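Local structure of sugar ABC transporter, sugar-binding protein (Streptococcus pneumoniae, 2HEU) at residues Pro72-Ile77 and Asn309-Tyr314; Leu102-Asn107 and Met315-Val320; Asn107-Lys112 and Pro331-Gly336. The protein probably captures sugar outside the cell, as the solute-binding component of an ABC importer, and is seen here without its sugar. One frame throughout, in Å; residues are numbered along the deposited sequence.

Contact 1: residues Pro72-Ile77 and Asn309-Tyr314; sequences PDVVNI and NAFVEY
Val74, on strand 74-76, meets Phe311 and Val312, neighbours on helix 305-315. The apolar packing is carried by the two methyls of Val74, one for each partner. CG1 lies anti to the backbone N (chi1 -177°) and reaches Val312, where it touches CG2 at 4.0 Å. This is the closest side-chain approach between the two segments. The two valine side chains cross obliquely, and the meeting is methyl to methyl. On Val312 the touching methyl is the branch beside the backbone N. The other branch, CG1, is anti to that N (chi1 176°) and lies farther from Val74. CG2 of Val74 turns to Phe311 and lies 4.3 Å from its CD2. It comes to the ring at a slant. The Phe311 side chain leaves the helix with CG anti to its backbone N (chi1 -174°), which sets CD2 beside this methyl. All three residues are buried, and the strand and helix are joined here by apolar groups.

This is the core of a domain with the alpha/beta build expected of periplasmic binding proteins. Strand 74-76 is the middle strand of a five-stranded mixed sheet, and helix 305-315 packs over it.

The aromatic contacts extend this apolar layer. The ring of Phe311 lies nearly parallel to that of Trp296, on the neighbouring strand 295-298, and Phe41 from helix 31-44 meets it edge-to-face.

The polar bonds of Val74 are those of its backbone, which is hydrogen-bonded to Glu22 and Phe24 of strand 19-24.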
loop_
_atom_site.group_PDB
_atom_site.type_symbol
_atom_site.label_atom_id
_atom_site.label_comp_id
_atom_site.label_asym_id
_atom_site.label_seq_id
_atom_site.Cartn_x
_atom_site.Cartn_y
_atom_site.Cartn_z
ATOM N N PRO A 72 22.561 5.887 5.373
ATOM C CA PRO A 72 22.111 6.326 6.673
ATOM C C PRO A 72 22.058 5.178 7.669
ATOM O O PRO A 72 21.828 4.018 7.321
ATOM C CB PRO A 72 20.733 6.850 6.390
ATOM C CG PRO A 72 20.736 7.179 4.950
ATOM C CD PRO A 72 21.593 6.177 4.300
ATOM N N ASP A 73 22.220 5.459 8.993
ATOM C CA ASP A 73 22.227 4.381 10.002
ATOM C C ASP A 73 20.904 3.643 9.996
ATOM O O ASP A 73 20.929 2.417 10.080
ATOM C CB ASP A 73 22.511 4.956 11.368
ATOM C CG ASP A 73 23.824 5.746 11.361
ATOM O OD1 ASP A 73 24.873 5.177 11.435
ATOM O OD2 ASP A 73 23.748 6.988 11.210
ATOM N N VAL A 74 19.803 4.358 9.990
ATOM C CA VAL A 74 18.475 3.768 9.953
ATOM C C VAL A 74 17.780 4.385 8.770
ATOM O O VAL A 74 17.767 5.594 8.616
ATOM C CB VAL A 74 17.693 4.026 11.243
ATOM C CG1 VAL A 74 16.317 3.323 11.170
ATOM C CG2 VAL A 74 18.456 3.465 12.485
ATOM N N VAL A 75 17.209 3.526 7.902
ATOM C CA VAL A 75 16.612 3.970 6.649
ATOM C C VAL A 75 15.176 3.562 6.565
ATOM O O VAL A 75 14.844 2.391 6.686
ATOM C CB VAL A 75 17.382 3.316 5.453
ATOM C CG1 VAL A 75 16.812 3.787 4.125
ATOM C CG2 VAL A 75 18.881 3.680 5.532
ATOM N N ASN A 76 14.318 4.544 6.291
ATOM C CA ASN A 76 12.916 4.224 5.877
ATOM C C ASN A 76 13.035 3.845 4.380
ATOM O O ASN A 76 13.314 4.713 3.557
ATOM C CB ASN A 76 12.042 5.425 6.119
ATOM C CG ASN A 76 10.599 5.288 5.706
ATOM O OD1 ASN A 76 10.069 4.117 5.489
ATOM N ND2 ASN A 76 9.964 6.347 5.610
ATOM N N ILE A 77 12.803 2.587 4.070
ATOM C CA ILE A 77 12.855 2.065 2.698
ATOM C C ILE A 77 11.659 1.168 2.548
ATOM O O ILE A 77 11.339 0.383 3.455
ATOM C CB ILE A 77 14.215 1.358 2.441
ATOM C CG1 ILE A 77 14.246 0.875 0.987
ATOM C CG2 ILE A 77 14.502 0.250 3.417
ATOM C CD1 ILE A 77 15.658 0.291 0.591
ATOM N N ASN A 309 20.049 -0.067 16.457
ATOM C CA ASN A 309 19.136 -1.089 16.860
ATOM C C ASN A 309 18.216 -0.617 17.990
ATOM O O ASN A 309 17.046 -0.948 18.023
ATOM C CB ASN A 309 19.846 -2.399 17.257
ATOM C CG ASN A 309 20.196 -3.214 16.036
ATOM O OD1 ASN A 309 21.347 -3.103 15.495
ATOM N ND2 ASN A 309 19.312 -3.998 15.546
ATOM N N ALA A 310 18.735 0.187 18.916
ATOM C CA ALA A 310 17.894 0.696 19.996
ATOM C C ALA A 310 16.829 1.599 19.404
ATOM O O ALA A 310 15.700 1.602 19.968
ATOM C CB ALA A 310 18.760 1.481 21.022
ATOM N N PHE A 311 17.151 2.383 18.421
ATOM C CA PHE A 311 16.101 3.238 17.845
ATOM C C PHE A 311 14.979 2.431 17.181
ATOM O O PHE A 311 13.794 2.725 17.349
ATOM C CB PHE A 311 16.770 4.259 16.864
ATOM C CG PHE A 311 15.849 5.297 16.305
ATOM C CD1 PHE A 311 15.308 6.227 17.132
ATOM C CD2 PHE A 311 15.520 5.314 14.986
ATOM C CE1 PHE A 311 14.526 7.244 16.650
ATOM C CE2 PHE A 311 14.669 6.307 14.533
ATOM C CZ PHE A 311 14.177 7.278 15.344
ATOM N N VAL A 312 15.395 1.411 16.421
ATOM C CA VAL A 312 14.412 0.522 15.789
ATOM C C VAL A 312 13.565 -0.190 16.883
ATOM O O VAL A 312 12.328 -0.238 16.801
ATOM C CB VAL A 312 15.075 -0.453 14.886
ATOM C CG1 VAL A 312 14.069 -1.462 14.284
ATOM C CG2 VAL A 312 15.808 0.283 13.721
ATOM N N GLU A 313 14.244 -0.719 17.918
ATOM C CA GLU A 313 13.522 -1.413 18.980
ATOM C C GLU A 313 12.508 -0.489 19.630
ATOM O O GLU A 313 11.397 -0.915 19.943
ATOM C CB GLU A 313 14.521 -1.965 19.997
ATOM C CG GLU A 313 13.826 -2.778 21.073
ATOM C CD GLU A 313 13.414 -2.027 22.286
ATOM O OE1 GLU A 313 14.235 -1.216 22.791
ATOM O OE2 GLU A 313 12.340 -2.343 22.834
ATOM N N TYR A 314 12.871 0.745 19.895
ATOM C CA TYR A 314 12.013 1.655 20.552
ATOM C C TYR A 314 10.677 1.790 19.792
ATOM O O TYR A 314 9.597 1.771 20.417
ATOM C CB TYR A 314 12.697 3.076 20.658
ATOM C CG TYR A 314 11.973 4.048 21.477
ATOM C CD1 TYR A 314 11.380 5.171 20.961
ATOM C CD2 TYR A 314 11.907 3.903 22.855
ATOM C CE1 TYR A 314 10.767 6.085 21.717
ATOM C CE2 TYR A 314 11.283 4.843 23.671
ATOM C CZ TYR A 314 10.700 5.913 23.091
ATOM O OH TYR A 314 10.000 6.840 23.832
#

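Contact 2: residues Leu102-Asn107 and Met315-Val320; sequences LKRVKN and MTRPEV. With NA (sodium ion), chain E.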
loop_
_atom_site.group_PDB
_atom_site.type_symbol
_atom_site.label_atom_id
_atom_site.label_comp_id
_atom_site.label_asym_id
_atom_site.label_seq_id
_atom_site.Cartn_x
_atom_site.Cartn_y
_atom_site.Cartn_z
ATOM N N LEU A 102 11.956 -8.199 16.582
ATOM C CA LEU A 102 11.214 -8.579 15.366
ATOM C C LEU A 102 9.989 -9.420 15.726
ATOM O O LEU A 102 9.000 -9.409 14.948
ATOM C CB LEU A 102 12.138 -9.244 14.361
ATOM C CG LEU A 102 11.665 -9.495 12.966
ATOM C CD1 LEU A 102 11.292 -8.195 12.298
ATOM C CD2 LEU A 102 12.644 -10.282 12.170
ATOM N N LYS A 103 10.005 -10.105 16.841
ATOM C CA LYS A 103 8.894 -10.919 17.251
ATOM C C LYS A 103 7.617 -10.081 17.530
ATOM O O LYS A 103 6.510 -10.614 17.624
ATOM C CB LYS A 103 9.256 -11.751 18.475
ATOM C CG LYS A 103 10.460 -12.670 18.224
ATOM C CD LYS A 103 10.320 -13.545 16.939
ATOM C CE LYS A 103 9.071 -14.482 16.811
ATOM N NZ LYS A 103 8.998 -15.383 15.521
ATOM N N ARG A 104 7.775 -8.761 17.674
ATOM C CA ARG A 104 6.682 -7.815 17.853
ATOM C C ARG A 104 5.925 -7.518 16.565
ATOM O O ARG A 104 4.858 -6.904 16.658
ATOM C CB ARG A 104 7.143 -6.528 18.530
ATOM C CG ARG A 104 7.799 -6.786 19.882
ATOM C CD ARG A 104 8.528 -5.585 20.370
ATOM N NE ARG A 104 9.108 -5.834 21.698
ATOM C CZ ARG A 104 9.908 -5.000 22.314
ATOM N NH1 ARG A 104 10.209 -3.868 21.714
ATOM N NH2 ARG A 104 10.371 -5.328 23.544
ATOM N N VAL A 105 6.482 -7.941 15.429
ATOM C CA VAL A 105 5.736 -7.787 14.148
ATOM C C VAL A 105 4.803 -8.985 14.024
ATOM O O VAL A 105 5.210 -10.118 14.255
ATOM C CB VAL A 105 6.711 -7.739 13.011
ATOM C CG1 VAL A 105 5.934 -7.604 11.641
ATOM C CG2 VAL A 105 7.685 -6.543 13.166
ATOM N N LYS A 106 3.579 -8.736 13.621
ATOM C CA LYS A 106 2.602 -9.837 13.397
ATOM C C LYS A 106 3.122 -10.999 12.631
ATOM O O LYS A 106 3.877 -10.860 11.651
ATOM C CB LYS A 106 1.365 -9.247 12.723
ATOM C CG LYS A 106 0.626 -8.391 13.736
ATOM C CD LYS A 106 -0.571 -7.653 13.197
ATOM C CE LYS A 106 -1.045 -6.614 14.232
ATOM N NZ LYS A 106 -2.032 -5.643 13.736
ATOM N N ASN A 107 2.667 -12.174 13.061
ATOM C CA ASN A 107 3.121 -13.466 12.526
ATOM C C ASN A 107 3.197 -13.408 10.997
ATOM O O ASN A 107 2.215 -13.109 10.326
ATOM C CB ASN A 107 2.110 -14.511 12.900
ATOM C CG ASN A 107 2.207 -14.980 14.289
ATOM O OD1 ASN A 107 3.113 -14.570 15.013
ATOM N ND2 ASN A 107 1.343 -15.892 14.665
ATOM N N MET A 315 10.754 1.900 18.461
ATOM C CA MET A 315 9.540 2.067 17.679
ATOM C C MET A 315 8.659 0.837 17.675
ATOM O O MET A 315 7.447 0.945 17.367
ATOM C CB MET A 315 9.935 2.501 16.262
ATOM C CG MET A 315 8.769 3.032 15.409
ATOM S SD MET A 315 8.405 4.688 15.910
ATOM C CE MET A 315 7.351 4.246 15.964
ATOM N N THR A 316 9.214 -0.353 17.940
ATOM C CA THR A 316 8.411 -1.572 18.045
ATOM C C THR A 316 7.605 -1.693 19.363
ATOM O O THR A 316 6.808 -2.601 19.487
ATOM C CB THR A 316 9.221 -2.826 17.833
ATOM O OG1 THR A 316 10.097 -3.056 18.996
ATOM C CG2 THR A 316 10.038 -2.931 16.560
ATOM N N ARG A 317 7.900 -0.832 20.330
ATOM C CA ARG A 317 7.180 -0.906 21.588
ATOM C C ARG A 317 5.740 -0.411 21.385
ATOM O O ARG A 317 5.538 0.601 20.718
ATOM C CB ARG A 317 7.852 -0.005 22.624
ATOM C CG ARG A 317 9.238 -0.455 22.971
ATOM C CD ARG A 317 9.894 0.483 23.925
ATOM N NE ARG A 317 11.250 0.110 24.174
ATOM C CZ ARG A 317 12.050 0.693 25.062
ATOM N NH1 ARG A 317 11.555 1.717 25.766
ATOM N NH2 ARG A 317 13.289 0.344 25.146
ATOM N N PRO A 318 4.726 -1.074 21.944
ATOM C CA PRO A 318 3.352 -0.656 21.663
ATOM C C PRO A 318 3.047 0.712 22.033
ATOM O O PRO A 318 2.378 1.411 21.279
ATOM C CB PRO A 318 2.525 -1.658 22.504
ATOM C CG PRO A 318 3.398 -2.519 23.170
ATOM C CD PRO A 318 4.809 -2.286 22.774
ATOM N N GLU A 319 3.574 1.206 23.185
ATOM C CA GLU A 319 3.229 2.535 23.585
ATOM C C GLU A 319 3.937 3.661 22.790
ATOM O O GLU A 319 3.553 4.825 22.841
ATOM C CB GLU A 319 3.609 2.659 25.117
ATOM C CG GLU A 319 5.117 2.537 25.483
ATOM C CD GLU A 319 5.687 1.125 25.566
ATOM O OE1 GLU A 319 4.967 0.142 25.308
ATOM O OE2 GLU A 319 6.817 0.974 26.117
ATOM N N VAL A 320 4.966 3.270 22.085
ATOM C CA VAL A 320 5.642 4.217 21.163
ATOM C C VAL A 320 4.947 4.215 19.784
ATOM O O VAL A 320 4.523 5.281 19.337
ATOM C CB VAL A 320 7.143 3.882 20.979
ATOM C CG1 VAL A 320 7.798 4.826 20.065
ATOM C CG2 VAL A 320 7.843 3.910 22.393
HETATM NA NA NA E . 4.728 -12.060 18.098
HETATM O O HOH W 1 4.870 -12.489 15.732
HETATM O O HOH W 2 5.638 -11.963 20.247
HETATM O O HOH W 3 6.073 -13.997 17.987
#
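Arg104 reaches across to Thr316 and makes the one hydrogen bond between the segments. NH1 donates to Thr316 OG1 at 2.8 Å, with an N-H...O angle of 149°. The hydroxyl oxygen sits at the edge of the guanidinium and only 14° out of its plane. The oxygen therefore lies close to the guanidinium plane, although the N-H...O bond is bent. Arg104 CD also lies close, 3.3 Å from Thr316 OG1, and the two side chains cross at about a right angle. Beside them runs Arg317, pointing the same way as Arg104. Its CG touches Arg104 NH1 at 3.8 Å, and the two guanidinium planes are turned 77° apart.

Several groups hold this pair in place. Arg104 is extended from CG to NE, which carries NH1 over to the threonine. Thr316 OG1 stands between its own backbone N and carbonyl carbon and also hydrogen-bonds to Glu313 O, three residues back. Both arginines are paired with acids. Glu313 forms salt bridges with Arg104 NH1 and Arg317 NH2, and Glu44 takes Arg317 NH1. The carboxylate of Glu313 would thus probably offset the like charges brought together here.

The 102-107 segment also borders the sodium ion. Lys103 binds it through its carbonyl O at 2.3 Å. Water 1 is a further ligand, and it donates to Val105 O and to Asn107 OD1, both at 2.8 Å. The contact thus links the junction of helices 305-315 and 318-328, where Arg317 is the N-cap residue of the second helix, to a loop that supplies a main-chain ligand of the sodium site.

Contact 3: residues Asn107-Lys112 and Pro331-Gly336; sequences NGYAEK and PTAIEG. With NA (sodium ion), chain E.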
loop_
_atom_site.group_PDB
_atom_site.type_symbol
_atom_site.label_atom_id
_atom_site.label_comp_id
_atom_site.label_asym_id
_atom_site.label_seq_id
_atom_site.Cartn_x
_atom_site.Cartn_y
_atom_site.Cartn_z
ATOM N N ASN A 107 2.667 -12.174 13.061
ATOM C CA ASN A 107 3.121 -13.466 12.526
ATOM C C ASN A 107 3.197 -13.408 10.997
ATOM O O ASN A 107 2.215 -13.109 10.326
ATOM C CB ASN A 107 2.110 -14.511 12.900
ATOM C CG ASN A 107 2.207 -14.980 14.289
ATOM O OD1 ASN A 107 3.113 -14.570 15.013
ATOM N ND2 ASN A 107 1.343 -15.892 14.665
ATOM N N GLY A 108 4.354 -13.799 10.464
ATOM C CA GLY A 108 4.458 -14.026 9.011
ATOM C C GLY A 108 4.616 -12.771 8.174
ATOM O O GLY A 108 4.952 -12.886 6.993
ATOM N N TYR A 109 4.456 -11.575 8.747
ATOM C CA TYR A 109 4.399 -10.432 7.888
ATOM C C TYR A 109 5.762 -9.921 7.427
ATOM O O TYR A 109 5.950 -9.641 6.253
ATOM C CB TYR A 109 3.571 -9.308 8.511
ATOM C CG TYR A 109 3.250 -8.238 7.480
ATOM C CD1 TYR A 109 2.382 -8.560 6.434
ATOM C CD2 TYR A 109 3.864 -7.000 7.383
ATOM C CE1 TYR A 109 2.124 -7.742 5.405
ATOM C CE2 TYR A 109 3.583 -6.071 6.346
ATOM C CZ TYR A 109 2.695 -6.477 5.369
ATOM O OH TYR A 109 2.520 -5.618 4.301
ATOM N N ALA A 110 6.721 -9.767 8.339
ATOM C CA ALA A 110 8.057 -9.326 7.963
ATOM C C ALA A 110 8.636 -10.263 6.908
ATOM O O ALA A 110 9.388 -9.847 6.045
ATOM C CB ALA A 110 8.954 -9.171 9.144
ATOM N N GLU A 111 8.344 -11.567 7.036
ATOM C CA GLU A 111 8.862 -12.608 6.215
ATOM C C GLU A 111 8.412 -12.473 4.742
ATOM O O GLU A 111 9.077 -13.014 3.825
ATOM C CB GLU A 111 8.447 -13.966 6.743
ATOM C CG GLU A 111 8.988 -14.344 8.092
ATOM C CD GLU A 111 8.275 -13.869 9.321
ATOM O OE1 GLU A 111 7.379 -13.009 9.269
ATOM O OE2 GLU A 111 8.573 -14.447 10.417
ATOM N N LYS A 112 7.341 -11.735 4.489
ATOM C CA LYS A 112 6.887 -11.491 3.128
ATOM C C LYS A 112 7.809 -10.679 2.310
ATOM O O LYS A 112 7.621 -10.556 1.087
ATOM C CB LYS A 112 5.503 -10.905 3.131
ATOM C CG LYS A 112 4.531 -11.916 3.696
ATOM C CD LYS A 112 3.133 -11.541 3.578
ATOM C CE LYS A 112 2.250 -12.630 4.268
ATOM N NZ LYS A 112 0.878 -12.359 4.223
ATOM N N PRO A 331 -2.824 0.967 9.046
ATOM C CA PRO A 331 -2.747 -0.221 9.909
ATOM C C PRO A 331 -1.309 -0.523 10.286
ATOM O O PRO A 331 -0.369 -0.353 9.476
ATOM C CB PRO A 331 -3.412 -1.333 9.032
ATOM C CG PRO A 331 -3.182 -0.863 7.682
ATOM C CD PRO A 331 -3.332 0.647 7.702
ATOM N N THR A 332 -1.151 -0.990 11.496
ATOM C CA THR A 332 0.114 -1.338 12.053
ATOM C C THR A 332 0.303 -2.816 12.279
ATOM O O THR A 332 -0.601 -3.505 12.823
ATOM C CB THR A 332 0.455 -0.504 13.327
ATOM O OG1 THR A 332 1.748 -0.927 13.834
ATOM C CG2 THR A 332 -0.505 -0.708 14.424
ATOM N N ALA A 333 1.492 -3.336 11.961
ATOM C CA ALA A 333 1.821 -4.677 12.202
ATOM C C ALA A 333 2.387 -4.921 13.599
ATOM O O ALA A 333 2.767 -6.052 13.950
ATOM C CB ALA A 333 2.846 -5.204 11.167
ATOM N N ILE A 334 2.502 -3.891 14.405
ATOM C CA ILE A 334 3.134 -4.011 15.731
ATOM C C ILE A 334 2.120 -4.497 16.764
ATOM O O ILE A 334 1.039 -3.907 16.945
ATOM C CB ILE A 334 3.729 -2.679 16.114
ATOM C CG1 ILE A 334 4.872 -2.282 15.136
ATOM C CG2 ILE A 334 4.249 -2.707 17.593
ATOM C CD1 ILE A 334 5.991 -3.239 14.965
ATOM N N GLU A 335 2.459 -5.568 17.439
ATOM C CA GLU A 335 1.619 -6.189 18.403
ATOM C C GLU A 335 1.371 -5.209 19.524
ATOM O O GLU A 335 2.240 -4.435 19.955
ATOM C CB GLU A 335 2.206 -7.558 18.793
ATOM C CG GLU A 335 2.267 -8.587 17.594
ATOM C CD GLU A 335 3.056 -9.833 17.868
ATOM O OE1 GLU A 335 3.770 -9.857 18.915
ATOM O OE2 GLU A 335 2.954 -10.835 17.118
ATOM N N GLY A 336 0.165 -5.266 20.072
ATOM C CA GLY A 336 -0.172 -4.507 21.258
ATOM C C GLY A 336 -0.675 -3.079 21.111
ATOM O O GLY A 336 -0.988 -2.436 22.101
HETATM NA NA NA E . 4.728 -12.060 18.098
HETATM O O HOH W 4 1.200 -12.257 15.573
HETATM O O HOH W 1 4.870 -12.489 15.732
HETATM O O HOH W 2 5.638 -11.963 20.247
HETATM O O HOH W 3 6.073 -13.997 17.987
#
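The sodium site joins the segments 107-112 and 331-336, and Asn107 and Glu335 come near each other beside the ion. Glu335 grips the sodium ion with both carboxylate oxygens, OE1 at 2.5 Å and OE2 at 2.4 Å, so it is a bidentate ligand. Its side chain is extended beyond CG (chi2 169°), which carries the carboxylate out to the metal. Lys103 O and waters 1, 2 and 3 complete the set of ligands.

Asn107 takes part through water. Water 1 makes it a second-shell residue of the ion. Water 4 makes a second bridge between the loops. It accepts from Asn107 N at 2.9 Å and donates to Glu335 OE2 at 2.7 Å. OE2 is therefore held by both the metal and a water. The direct approach of Asn107 OD1 to Glu335 OE2 is 4.3 Å.

Farther from the ion the contact is apolar. Ala333 CB lies 4.3 Å from Tyr109 CD2 and approaches the tyrosine ring obliquely. Tyr109 CG is anti to the backbone N (chi1 -167°), and this torsion sets CD2 beside Ala333. Phe354 meets this ring edge-to-face and also touches Ala333. The tyrosine hydroxyl is hydrogen-bonded to that of Tyr113.

The 331-336 loop has its own internal brace, an ST turn at Thr332. Thr332 OG1 also hydrogen-bonds to Phe124 O. In the turn, Ile334 N donates to Thr332 OG1 at 3.1 Å, with a nearly straight N-H...O angle of 166°.

In the fold
The first segments of the three contacts come in order along the chain, and their partners follow more than 200 residues later in the same order. The connections therefore cross. Contacts 1 and 2 have centres about 13 Å apart. They are joined by helices 305-315 and 318-328, which follow each other in the chain, and by the salt bridge of Glu313 with Arg104. Contacts 2 and 3 are closer, about 8 Å between centres. They share Asn107 and the sodium ion. Contacts 1 and 3 do not touch, with centres about 17 Å apart. Chain pieces far apart in sequence are thus tied together, from the sheet core through the helix junction to the sodium site.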